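Local coordinates for prefoldin beta subunit 2 (Thermococcus sp., PDB 3AEI), which probably acts as a subunit of the prefoldin chaperone, which captures unfolded proteins and passes them to a group II chaperonin, at residues Y32-I37 / E64-S69. Sequence-based numbering, arbitrary orientation.
Sequences YAEGII and EHIERS. With SO4 (sulfate ion), chain C.
Ile66 and Glu34 meet where the two long helices of the prefoldin subunit, 2-37 and 59-93, run antiparallel as a coiled coil close to its beta-hairpin end. The axes of the short segments approach to 10.3 Å at 152°. A branched apolar chain suits the buried position of Ile66, since it can fill the gap between the helices with one arm and lie against Glu34 with the other. Its CG1 branch stands anti to its own carbonyl carbon (chi1 -67°) and carries CD1 across to the other helix, where it lies 3.8 Å from Glu34 CB and 4.4 Å from Ala33 CB, a small methyl that offers a shallow apolar contact. Ile37, likewise apolar and buried, comes to meet it tip to tip, CD1 to CD1 at 4.0 Å. Leu30 and, from the second subunit, Leu53 also pack on Ile66.

Glu34 has a divided role. Its CG is anti to the backbone N (chi1 -162°), and the extended chain lays CB and CG against Ile66 while carrying the carboxylate to the exposed Glu67. The two side chains cross at about a right angle, their carboxylate planes nearly coplanar. Arg70, in a salt bridge with Glu67 OE2 and a long, weak ion pair with Glu34 OE2, probably eases the crowding of negative charge. With an alanine here the arm beyond CB is gone, which would probably leave Ile66 CG2 less covered and Arg70 without its weaker partner. Glu67 brings its OE2 to 2.5 Å from Glu34 OE1.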
# COMPACT_ATOMS: atom_id res chain seq x y z
N TYR A 32 10.80 -16.90 0.62
CA TYR A 32 11.95 -16.42 1.36
C TYR A 32 11.67 -16.56 2.85
O TYR A 32 12.50 -17.09 3.60
CB TYR A 32 12.22 -14.96 1.00
CG TYR A 32 13.60 -14.50 1.38
CD1 TYR A 32 14.64 -14.45 0.44
CD2 TYR A 32 13.85 -14.06 2.67
CE1 TYR A 32 15.90 -13.96 0.80
CE2 TYR A 32 15.11 -13.57 3.04
CZ TYR A 32 16.12 -13.52 2.09
OH TYR A 32 17.34 -12.97 2.43
N ALA A 33 10.47 -16.15 3.27
CA ALA A 33 10.09 -16.24 4.68
C ALA A 33 10.15 -17.71 5.14
O ALA A 33 10.61 -17.99 6.24
CB ALA A 33 8.67 -15.68 4.87
N GLU A 34 9.69 -18.63 4.30
CA GLU A 34 9.68 -20.07 4.66
C GLU A 34 11.11 -20.54 4.94
O GLU A 34 11.36 -21.26 5.90
CB GLU A 34 9.06 -20.89 3.55
CG GLU A 34 8.61 -22.27 3.99
CD GLU A 34 7.86 -22.98 2.87
OE1 GLU A 34 6.94 -23.76 3.17
OE2 GLU A 34 8.19 -22.74 1.70
N GLY A 35 12.04 -20.11 4.10
CA GLY A 35 13.43 -20.50 4.33
C GLY A 35 13.95 -20.07 5.68
O GLY A 35 14.69 -20.83 6.32
N ILE A 36 13.57 -18.87 6.13
CA ILE A 36 14.01 -18.36 7.42
C ILE A 36 13.32 -19.09 8.57
O ILE A 36 13.95 -19.49 9.58
CB ILE A 36 13.70 -16.87 7.56
CG1 ILE A 36 14.48 -16.09 6.48
CG2 ILE A 36 14.01 -16.40 8.98
CD1 ILE A 36 14.35 -14.62 6.55
N ILE A 37 12.02 -19.26 8.42
CA ILE A 37 11.23 -19.90 9.46
C ILE A 37 11.66 -21.32 9.72
O ILE A 37 11.57 -21.81 10.85
CB ILE A 37 9.73 -19.86 9.06
CG1 ILE A 37 9.24 -18.41 9.13
CG2 ILE A 37 8.89 -20.75 9.97
CD1 ILE A 37 7.92 -18.18 8.32
N GLU A 64 1.96 -23.52 6.88
CA GLU A 64 0.70 -23.87 6.21
C GLU A 64 0.18 -22.74 5.33
O GLU A 64 -0.22 -22.94 4.17
CB GLU A 64 -0.35 -24.25 7.25
CG GLU A 64 -0.24 -25.68 7.69
CD GLU A 64 -1.32 -26.07 8.68
OE1 GLU A 64 -2.47 -25.59 8.54
OE2 GLU A 64 -1.01 -26.86 9.59
N HIS A 65 0.25 -21.53 5.88
CA HIS A 65 -0.18 -20.37 5.14
C HIS A 65 0.69 -20.18 3.88
O HIS A 65 0.17 -19.90 2.79
CB HIS A 65 -0.11 -19.14 6.02
CG HIS A 65 -0.31 -17.86 5.28
ND1 HIS A 65 -1.47 -17.56 4.60
CD2 HIS A 65 0.53 -16.82 5.09
CE1 HIS A 65 -1.35 -16.38 4.03
NE2 HIS A 65 -0.14 -15.91 4.30
N ILE A 66 2.00 -20.33 4.03
CA ILE A 66 2.89 -20.15 2.91
C ILE A 66 2.61 -21.18 1.81
O ILE A 66 2.48 -20.84 0.63
CB ILE A 66 4.34 -20.24 3.36
CG1 ILE A 66 4.67 -19.04 4.29
CG2 ILE A 66 5.27 -20.20 2.11
CD1 ILE A 66 5.98 -19.17 5.02
N GLU A 67 2.45 -22.44 2.21
CA GLU A 67 2.19 -23.46 1.21
C GLU A 67 0.85 -23.28 0.50
O GLU A 67 0.77 -23.49 -0.71
CB GLU A 67 2.30 -24.86 1.82
CG GLU A 67 3.73 -25.17 2.26
CD GLU A 67 4.68 -25.19 1.08
OE1 GLU A 67 4.33 -25.80 0.04
OE2 GLU A 67 5.78 -24.60 1.17
N ARG A 68 -0.20 -22.91 1.23
CA ARG A 68 -1.48 -22.74 0.58
C ARG A 68 -1.43 -21.53 -0.34
O ARG A 68 -1.92 -21.57 -1.46
CB ARG A 68 -2.61 -22.54 1.60
CG ARG A 68 -2.82 -23.73 2.54
CD ARG A 68 -4.13 -23.58 3.31
NE ARG A 68 -4.20 -24.45 4.48
CZ ARG A 68 -3.90 -24.07 5.72
NH1 ARG A 68 -3.49 -22.82 5.96
NH2 ARG A 68 -4.00 -24.92 6.72
N SER A 69 -0.82 -20.45 0.14
CA SER A 69 -0.75 -19.22 -0.65
C SER A 69 0.04 -19.47 -1.92
O SER A 69 -0.33 -18.97 -2.99
CB SER A 69 -0.10 -18.09 0.19
OG SER A 69 -0.97 -17.66 1.22
S SO4 C . -4.45 -19.37 4.21
O1 SO4 C . -5.10 -20.54 3.59
O2 SO4 C . -3.56 -18.72 3.23
O3 SO4 C . -3.65 -19.80 5.37
O4 SO4 C . -5.49 -18.41 4.64